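Local coordinates for protein lysin (Bacillus phage PBC5, PDB 6ILU) that binds the bacterial cell wall as the SH3b-type binding domain of a phage endolysin, probably targeting the enzyme to its Bacillus host, at residues A[97-102]-A[119-124]; A[115-120]-A[130-135]; A[29-34]-A[50-55]. One frame throughout, in Å; residues are numbered along the deposited sequence.

Contact 1: A[97-102]-A[119-124]; sequences GPSGNF and GGYVDI. With EDO (1,2-ethanediol), chain H.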
loop_
_atom_site.group_PDB
_atom_site.type_symbol
_atom_site.label_atom_id
_atom_site.label_comp_id
_atom_site.label_asym_id
_atom_site.label_seq_id
_atom_site.Cartn_x
_atom_site.Cartn_y
_atom_site.Cartn_z
ATOM N N GLY A 97 13.424 2.609 -6.888
ATOM C CA GLY A 97 13.268 2.044 -5.551
ATOM C C GLY A 97 13.607 3.151 -4.597
ATOM O O GLY A 97 14.050 4.218 -5.003
ATOM N N PRO A 98 13.452 2.897 -3.300
ATOM C CA PRO A 98 13.936 3.839 -2.292
ATOM C C PRO A 98 15.423 4.149 -2.511
ATOM O O PRO A 98 16.240 3.216 -2.576
ATOM C CB PRO A 98 13.742 3.080 -0.969
ATOM C CG PRO A 98 12.819 1.994 -1.288
ATOM C CD PRO A 98 12.964 1.632 -2.726
ATOM N N SER A 99 15.766 5.428 -2.634
ATOM C CA SER A 99 17.149 5.871 -2.876
ATOM C C SER A 99 17.717 5.222 -4.137
ATOM O O SER A 99 18.909 4.951 -4.235
ATOM C CB SER A 99 18.058 5.569 -1.674
ATOM O OG SER A 99 17.578 6.237 -0.517
ATOM N N GLY A 100 16.842 4.995 -5.113
ATOM C CA GLY A 100 17.259 4.241 -6.296
ATOM C C GLY A 100 17.654 5.100 -7.489
ATOM O O GLY A 100 18.021 6.295 -7.347
ATOM N N ASN A 101 17.652 4.481 -8.664
ATOM C CA ASN A 101 18.024 5.193 -9.887
ATOM C C ASN A 101 16.898 6.111 -10.330
ATOM O O ASN A 101 15.726 5.710 -10.348
ATOM C CB ASN A 101 18.318 4.196 -11.016
ATOM C CG ASN A 101 19.438 3.282 -10.678
ATOM O OD1 ASN A 101 20.495 3.750 -10.264
ATOM N ND2 ASN A 101 19.205 1.966 -10.771
ATOM N N PHE A 102 17.251 7.328 -10.757
ATOM C CA PHE A 102 16.246 8.223 -11.290
ATOM C C PHE A 102 15.588 7.662 -12.547
ATOM O O PHE A 102 16.277 7.210 -13.468
ATOM C CB PHE A 102 16.910 9.558 -11.582
ATOM C CG PHE A 102 16.040 10.527 -12.368
ATOM C CD1 PHE A 102 14.869 11.029 -11.813
ATOM C CD2 PHE A 102 16.376 10.876 -13.644
ATOM C CE1 PHE A 102 14.060 11.940 -12.526
ATOM C CE2 PHE A 102 15.598 11.773 -14.360
ATOM C CZ PHE A 102 14.422 12.294 -13.794
ATOM N N GLY A 119 11.775 3.515 3.689
ATOM C CA GLY A 119 12.942 4.391 3.701
ATOM C C GLY A 119 12.702 5.831 3.303
ATOM O O GLY A 119 13.628 6.483 2.791
ATOM N N GLY A 120 11.507 6.337 3.585
ATOM C CA GLY A 120 11.188 7.720 3.251
ATOM C C GLY A 120 10.725 7.926 1.822
ATOM O O GLY A 120 10.692 9.084 1.333
ATOM N N TYR A 121 10.392 6.835 1.136
ATOM C CA TYR A 121 9.884 6.909 -0.238
ATOM C C TYR A 121 8.578 6.158 -0.313
ATOM O O TYR A 121 8.414 5.148 0.375
ATOM C CB TYR A 121 10.835 6.231 -1.238
ATOM C CG TYR A 121 12.117 7.024 -1.490
ATOM C CD1 TYR A 121 12.330 7.597 -2.731
ATOM C CD2 TYR A 121 13.107 7.106 -0.517
ATOM C CE1 TYR A 121 13.508 8.324 -2.969
ATOM C CE2 TYR A 121 14.272 7.860 -0.754
ATOM C CZ TYR A 121 14.446 8.431 -1.992
ATOM O OH TYR A 121 15.582 9.138 -2.295
ATOM N N VAL A 122 7.710 6.605 -1.212
ATOM C CA VAL A 122 6.431 5.919 -1.449
ATOM C C VAL A 122 6.318 5.511 -2.907
ATOM O O VAL A 122 6.715 6.251 -3.816
ATOM C CB VAL A 122 5.242 6.823 -1.001
ATOM C CG1 VAL A 122 5.214 8.243 -1.721
ATOM C CG2 VAL A 122 3.882 6.094 -1.195
ATOM N N ASP A 123 5.859 4.273 -3.117
ATOM C CA ASP A 123 5.632 3.737 -4.444
ATOM C C ASP A 123 4.235 4.148 -4.863
ATOM O O ASP A 123 3.253 3.758 -4.208
ATOM C CB ASP A 123 5.814 2.188 -4.410
ATOM C CG ASP A 123 5.677 1.527 -5.767
ATOM O OD1 ASP A 123 5.473 2.221 -6.784
ATOM O OD2 ASP A 123 5.741 0.271 -5.803
ATOM N N ILE A 124 4.116 4.900 -5.959
ATOM C CA ILE A 124 2.796 5.290 -6.442
ATOM C C ILE A 124 2.222 4.316 -7.481
ATOM O O ILE A 124 1.205 4.599 -8.127
ATOM C CB ILE A 124 2.819 6.716 -7.070
ATOM C CG1 ILE A 124 3.902 6.790 -8.163
ATOM C CG2 ILE A 124 3.057 7.711 -5.958
ATOM C CD1 ILE A 124 3.760 8.049 -9.143
HETATM C C1 EDO H . 3.748 -1.807 -7.339
HETATM O O1 EDO H . 4.640 -0.832 -7.892
HETATM C C2 EDO H . 2.985 -2.542 -8.436
HETATM O O2 EDO H . 2.591 -1.662 -9.494
HETATM O O HOH W 1 15.986 5.046 1.259
HETATM O O HOH W 2 17.967 9.376 -0.323
#
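Tyr121, on strand 121-123, lays one face of its ring against the backbone of Pro98 and Ser99 in the loop that joins strands 92-95 and 102-106. Its CG lies anti to the carbonyl carbon (chi1 -72°), which sends the ring out along this loop. Tyr121 CB starts beside the proline, 4.1 Å from Pro98 CA. At the root of the ring, Tyr121 CG and CD2 continue along the same carbon, and Pro98 CA makes a CH-pi contact over the face, 4.0 Å from the ring centroid and 21° off the ring normal. Pro98 CB reaches Tyr121 CD2 at one rim of the ring. Farther out the peptide takes over: Ser99 N stands over the same face, 3.3 Å from Tyr121 CZ, while Ser99 OG comes within 3.7 Å of Tyr121 CE2. At the tip, Tyr121 OH shares a water with Ser99 OG, and a second water links Ser99 OG to Gly119 O.

The loop makes a type II turn from Gly97 to Gly100, with a weak Gly100 N to Gly97 O bond. Tyr95, Trp129 and Lys131 also pack against Tyr121. The ring face thus meets a CH group and a polar peptide nitrogen without a direct hydrogen bond between the segments, and the hydroxyls of Ser99 and Tyr121 are bridged by water. This surface contact joins a turn of the SH3b-like domain to its three-stranded sheet by the fit of a flat ring against a peptide, with solvent taking part at the hydroxyl end.

Contact 2: A[115-120]-A[130-135]; sequences HNRVGG and IKEEHV. With SO4 (sulfate ion), chain C.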
loop_
_atom_site.group_PDB
_atom_site.type_symbol
_atom_site.label_atom_id
_atom_site.label_comp_id
_atom_site.label_asym_id
_atom_site.label_seq_id
_atom_site.Cartn_x
_atom_site.Cartn_y
_atom_site.Cartn_z
ATOM N N HIS A 115 1.318 2.271 -2.872
ATOM C CA HIS A 115 1.509 0.833 -3.078
ATOM C C HIS A 115 2.501 0.193 -2.099
ATOM O O HIS A 115 2.452 -1.031 -1.889
ATOM C CB HIS A 115 1.989 0.540 -4.503
ATOM C CG HIS A 115 0.895 0.630 -5.523
ATOM N ND1 HIS A 115 0.256 1.818 -5.819
ATOM C CD2 HIS A 115 0.362 -0.305 -6.342
ATOM C CE1 HIS A 115 -0.642 1.605 -6.773
ATOM N NE2 HIS A 115 -0.615 0.322 -7.097
ATOM N N ASN A 116 3.372 1.031 -1.499
ATOM C CA ASN A 116 4.327 0.569 -0.490
ATOM C C ASN A 116 5.046 1.809 -0.009
ATOM O O ASN A 116 5.067 2.816 -0.714
ATOM C CB ASN A 116 5.330 -0.495 -1.055
ATOM C CG ASN A 116 4.839 -1.915 -0.854
ATOM O OD1 ASN A 116 4.414 -2.254 0.248
ATOM N ND2 ASN A 116 4.993 -2.787 -1.863
ATOM N N ARG A 117 5.631 1.744 1.179
ATOM C CA ARG A 117 6.414 2.861 1.718
ATOM C C ARG A 117 7.616 2.284 2.422
ATOM O O ARG A 117 7.479 1.442 3.356
ATOM C CB ARG A 117 5.619 3.701 2.742
ATOM C CG ARG A 117 4.505 4.510 2.200
ATOM C CD ARG A 117 3.694 5.003 3.384
ATOM N NE ARG A 117 4.305 6.154 4.063
ATOM C CZ ARG A 117 3.675 6.838 5.012
ATOM N NH1 ARG A 117 2.449 6.475 5.448
ATOM N NH2 ARG A 117 4.269 7.907 5.541
ATOM N N VAL A 118 8.804 2.736 2.008
ATOM C CA VAL A 118 10.086 2.215 2.496
ATOM C C VAL A 118 11.098 3.343 2.554
ATOM O O VAL A 118 11.283 4.037 1.545
ATOM C CB VAL A 118 10.683 1.112 1.551
ATOM C CG1 VAL A 118 11.963 0.598 2.090
ATOM C CG2 VAL A 118 9.665 -0.008 1.335
ATOM N N GLY A 119 11.775 3.515 3.689
ATOM C CA GLY A 119 12.942 4.391 3.701
ATOM C C GLY A 119 12.702 5.831 3.303
ATOM O O GLY A 119 13.628 6.483 2.791
ATOM N N GLY A 120 11.507 6.337 3.585
ATOM C CA GLY A 120 11.188 7.720 3.251
ATOM C C GLY A 120 10.725 7.926 1.822
ATOM O O GLY A 120 10.692 9.084 1.333
ATOM N N ILE A 130 8.755 7.899 -4.961
ATOM C CA ILE A 130 8.915 9.365 -4.727
ATOM C C ILE A 130 9.287 9.644 -3.281
ATOM O O ILE A 130 8.763 9.017 -2.360
ATOM C CB ILE A 130 7.579 10.085 -5.074
ATOM C CG1 ILE A 130 7.269 9.862 -6.565
ATOM C CG2 ILE A 130 7.607 11.608 -4.670
ATOM C CD1 ILE A 130 5.942 10.510 -7.100
ATOM N N LYS A 131 10.156 10.613 -3.058
ATOM C CA LYS A 131 10.487 10.994 -1.692
ATOM C C LYS A 131 9.244 11.523 -0.996
ATOM O O LYS A 131 8.527 12.380 -1.561
ATOM C CB LYS A 131 11.546 12.094 -1.672
ATOM C CG LYS A 131 12.919 11.629 -2.099
ATOM C CD LYS A 131 13.925 12.772 -2.076
ATOM C CE LYS A 131 15.215 12.404 -2.800
ATOM N NZ LYS A 131 16.081 13.614 -2.885
ATOM N N GLU A 132 9.012 11.082 0.234
ATOM C CA GLU A 132 7.768 11.481 0.898
ATOM C C GLU A 132 7.725 12.975 1.178
ATOM O O GLU A 132 6.630 13.522 1.364
ATOM C CB GLU A 132 7.568 10.713 2.210
ATOM C CG GLU A 132 7.320 9.206 1.915
ATOM C CD GLU A 132 6.857 8.386 3.107
ATOM O OE1 GLU A 132 6.678 8.939 4.218
ATOM O OE2 GLU A 132 6.685 7.157 2.898
ATOM N N GLU A 133 8.893 13.636 1.229
ATOM C CA GLU A 133 8.917 15.078 1.486
ATOM C C GLU A 133 8.180 15.853 0.383
ATOM O O GLU A 133 7.792 17.000 0.610
ATOM C CB GLU A 133 10.353 15.603 1.627
ATOM C CG GLU A 133 11.129 15.586 0.370
ATOM C CD GLU A 133 12.611 15.814 0.593
ATOM O OE1 GLU A 133 13.098 16.887 0.209
ATOM O OE2 GLU A 133 13.278 14.919 1.154
ATOM N N HIS A 134 8.014 15.261 -0.795
ATOM C CA HIS A 134 7.403 16.000 -1.899
ATOM C C HIS A 134 5.897 15.776 -2.045
ATOM O O HIS A 134 5.257 16.396 -2.901
ATOM C CB HIS A 134 8.074 15.622 -3.218
ATOM C CG HIS A 134 9.519 16.019 -3.290
ATOM N ND1 HIS A 134 9.953 17.292 -2.994
ATOM C CD2 HIS A 134 10.617 15.319 -3.669
ATOM C CE1 HIS A 134 11.268 17.353 -3.145
ATOM N NE2 HIS A 134 11.689 16.176 -3.583
ATOM N N VAL A 135 5.344 14.892 -1.235
ATOM C CA VAL A 135 3.931 14.534 -1.385
ATOM C C VAL A 135 3.206 14.502 -0.059
ATOM O O VAL A 135 3.828 14.411 0.994
ATOM C CB VAL A 135 3.789 13.125 -2.035
ATOM C CG1 VAL A 135 4.260 13.162 -3.516
ATOM C CG2 VAL A 135 4.521 12.050 -1.195
HETATM S S SO4 C . 14.395 14.721 -5.510
HETATM O O1 SO4 C . 15.657 14.003 -5.489
HETATM O O2 SO4 C . 13.240 13.837 -5.589
HETATM O O3 SO4 C . 14.388 15.489 -4.249
HETATM O O4 SO4 C . 14.391 15.609 -6.658
HETATM O O HOH W 3 8.733 5.506 4.034
#
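Arg117 and Glu132 meet in a two-pronged salt bridge that runs from strand 116-118 to the 3-10 segment 132-134 following strand 129-131. Arg117 leaves its strand with CG beside the backbone N and then bends at chi3 (79°), bringing the guanidinium side-on to the carboxylate. Arg117 NE donates to Glu132 OE2 at 2.8 Å and Arg117 NH2 to Glu132 OE1 at 2.9 Å, both nearly straight. The acceptors lie close to the guanidinium plane, yet the donors approach from above the carboxylate, since the two planes are 48° apart. Glu132 is extended beyond CG (chi2 -169°) and crosses Arg117 at about a right angle.

At the root of the same residue is a backbone bond: Glu132 N donates to Gly120 O at 2.8 Å, and Glu132 CG packs 3.4 Å from Gly120 O. A water accepts from Gly120 N and donates to Glu132 OE2, giving Gly120 a second, water-mediated link to Glu132, now at its carboxylate. Lys131, extended beyond CG, reaches a sulfate with NZ, 2.7 Å from sulfate O1. His134 NE2 points almost straight at sulfate O3, 2.9 Å away. Tyr95 OH and Asn93 ND2 also bond the sulfate, which probably comes from the crystallisation liquor.

Arg117 NH1 is held by Glu8 O and Gly11 O, so the N-terminal segment helps to fix the guanidinium that grips Glu132. Two N-H donors and a water around one carboxylate would probably stabilise its negative charge, in a salt bridge that joins strand 116-118 to the turn after strand 129-131.

Contact 3: A[29-34]-A[50-55]; sequences ERPSDP and AGYWGG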
loop_
_atom_site.group_PDB
_atom_site.type_symbol
_atom_site.label_atom_id
_atom_site.label_comp_id
_atom_site.label_asym_id
_atom_site.label_seq_id
_atom_site.Cartn_x
_atom_site.Cartn_y
_atom_site.Cartn_z
ATOM N N GLU A 29 2.141 -16.464 5.797
ATOM C CA GLU A 29 3.490 -15.946 5.536
ATOM C C GLU A 29 3.888 -16.327 4.099
ATOM O O GLU A 29 3.181 -17.116 3.441
ATOM C CB GLU A 29 4.503 -16.486 6.561
ATOM C CG GLU A 29 4.612 -17.962 6.580
ATOM C CD GLU A 29 5.545 -18.452 7.691
ATOM O OE1 GLU A 29 6.751 -18.189 7.606
ATOM O OE2 GLU A 29 5.072 -19.102 8.641
ATOM N N ARG A 30 4.978 -15.725 3.591
ATOM C CA ARG A 30 5.554 -16.088 2.271
ATOM C C ARG A 30 4.591 -15.769 1.111
ATOM O O ARG A 30 4.033 -16.657 0.446
ATOM C CB ARG A 30 5.965 -17.593 2.222
ATOM C CG ARG A 30 6.918 -17.870 1.045
ATOM C CD ARG A 30 7.516 -19.262 1.048
ATOM N NE ARG A 30 6.462 -20.236 0.733
ATOM C CZ ARG A 30 6.655 -21.550 0.699
ATOM N NH1 ARG A 30 7.862 -22.072 0.962
ATOM N NH2 ARG A 30 5.639 -22.365 0.396
ATOM N N PRO A 31 4.440 -14.485 0.798
ATOM C CA PRO A 31 3.311 -14.125 -0.084
ATOM C C PRO A 31 3.453 -14.604 -1.518
ATOM O O PRO A 31 2.431 -14.752 -2.179
ATOM C CB PRO A 31 3.277 -12.582 0.002
ATOM C CG PRO A 31 4.629 -12.217 0.490
ATOM C CD PRO A 31 5.060 -13.309 1.436
ATOM N N SER A 32 4.660 -14.927 -1.993
ATOM C CA SER A 32 4.696 -15.495 -3.334
ATOM C C SER A 32 4.202 -16.958 -3.401
ATOM O O SER A 32 3.919 -17.461 -4.481
ATOM C CB SER A 32 6.088 -15.429 -3.934
ATOM O OG SER A 32 6.921 -16.399 -3.314
ATOM N N ASP A 33 4.112 -17.647 -2.262
ATOM C CA ASP A 33 3.632 -19.054 -2.239
ATOM C C ASP A 33 3.138 -19.313 -0.815
ATOM O O ASP A 33 3.838 -19.955 0.005
ATOM C CB ASP A 33 4.757 -20.022 -2.644
ATOM C CG ASP A 33 4.299 -21.473 -2.793
ATOM O OD1 ASP A 33 3.106 -21.806 -2.543
ATOM O OD2 ASP A 33 5.168 -22.314 -3.156
ATOM N N PRO A 34 1.944 -18.782 -0.489
ATOM C CA PRO A 34 1.537 -18.534 0.911
ATOM C C PRO A 34 1.438 -19.797 1.760
ATOM O O PRO A 34 0.936 -20.835 1.283
ATOM C CB PRO A 34 0.170 -17.824 0.741
ATOM C CG PRO A 34 0.349 -17.080 -0.619
ATOM C CD PRO A 34 1.015 -18.145 -1.450
ATOM N N ALA A 50 1.901 -3.022 3.950
ATOM C CA ALA A 50 2.643 -3.345 2.731
ATOM C C ALA A 50 1.752 -4.088 1.781
ATOM O O ALA A 50 0.750 -4.698 2.190
ATOM C CB ALA A 50 3.898 -4.195 3.028
ATOM N N GLY A 51 2.157 -4.093 0.525
ATOM C CA GLY A 51 1.435 -4.802 -0.526
ATOM C C GLY A 51 2.411 -5.726 -1.237
ATOM O O GLY A 51 3.626 -5.426 -1.376
ATOM N N TYR A 52 1.893 -6.899 -1.640
ATOM C CA TYR A 52 2.585 -7.824 -2.519
ATOM C C TYR A 52 1.821 -7.739 -3.819
ATOM O O TYR A 52 0.618 -8.091 -3.858
ATOM C CB TYR A 52 2.548 -9.255 -1.994
ATOM C CG TYR A 52 3.081 -10.199 -3.017
ATOM C CD1 TYR A 52 4.408 -10.120 -3.434
ATOM C CD2 TYR A 52 2.243 -11.141 -3.628
ATOM C CE1 TYR A 52 4.913 -10.967 -4.422
ATOM C CE2 TYR A 52 2.744 -12.010 -4.612
ATOM C CZ TYR A 52 4.082 -11.935 -4.971
ATOM O OH TYR A 52 4.602 -12.786 -5.925
ATOM N N TRP A 53 2.475 -7.260 -4.879
ATOM C CA TRP A 53 1.798 -6.975 -6.145
ATOM C C TRP A 53 2.041 -8.122 -7.104
ATOM O O TRP A 53 2.796 -8.028 -8.064
ATOM C CB TRP A 53 2.291 -5.594 -6.662
ATOM C CG TRP A 53 1.936 -4.590 -5.611
ATOM C CD1 TRP A 53 2.801 -3.981 -4.687
ATOM C CD2 TRP A 53 0.636 -4.058 -5.344
ATOM N NE1 TRP A 53 2.078 -3.161 -3.854
ATOM C CE2 TRP A 53 0.753 -3.186 -4.236
ATOM C CE3 TRP A 53 -0.640 -4.278 -5.902
ATOM C CZ2 TRP A 53 -0.347 -2.513 -3.699
ATOM C CZ3 TRP A 53 -1.718 -3.595 -5.390
ATOM C CH2 TRP A 53 -1.574 -2.720 -4.295
ATOM N N GLY A 54 1.354 -9.237 -6.843
ATOM C CA GLY A 54 1.534 -10.432 -7.656
ATOM C C GLY A 54 0.669 -10.460 -8.894
ATOM O O GLY A 54 0.853 -11.298 -9.766
ATOM N N GLY A 55 -0.291 -9.553 -8.970
ATOM C CA GLY A 55 -1.108 -9.439 -10.142
ATOM C C GLY A 55 -2.423 -10.120 -9.858
ATOM O O GLY A 55 -2.478 -11.337 -9.578
#
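Pro31 and Ser32, at the two central positions of a type I beta turn, lean against the ring of Tyr52 on strand 46-52. The turn connects strands 25-29 and 35-40 of an SH3b-like beta domain.

The apolar part lies at the base of the ring, where Pro31 CB is 3.9 Å from both CB and CG of Tyr52. Trp69 and Met60 pack against both Pro31 and Tyr52, extending the apolar surface to the neighbouring strands.

Peptide groups meet the ring faces. With CG anti to the backbone N (chi1 171°), the tyrosine extends toward the turn and offers it a face: Pro31 C and Ser32 N stand over this side, offset toward the rim, and Pro31 O makes a van der Waals contact with Tyr52 CE2 at 3.7 Å. Gly54 N stands over the opposite face, so the ring is sandwiched between the turn and its own chain.

Polar bonding holds the turn itself. Asp33 N donates to Arg30 O at 2.9 Å, the closing bond of the turn. Arg30 NE and NH2 both donate to Asp33 O, which lies in the guanidinium plane while the two nitrogens reach it from opposite faces of the carbonyl plane. Asp33 OD2 lies well out of the guanidinium plane, so its salt bridge with Arg30 NH2 is a matter of charge alone.

Toward the phenol end the contact is van der Waals in kind, with Ser32 CB lying 3.6 Å from Tyr52 OH.

All three are surface contacts, and contacts 1 and 2 hold the same three-stranded sheet. They share Gly119 and Gly120, their centres are 6 Å apart, and Tyr121 OH packs on Lys131 CE. Contact 1 seats a loop on the middle strand, whereas contact 2 ties strand 116-118 and its following turn to the 3-10 segment after strand 129-131. Contact 3 lies about 20 Å from contact 1 and 21 Å from contact 2, centre to centre. Like contact 1 it sets a tyrosine face against a proline-serine turn, but of type I instead of type II. The segments of contacts 2 and 3 nevertheless meet, where His115 O and Asn116 OD1 probably accept hydrogen bonds from Trp53 NE1 and Gly51 N.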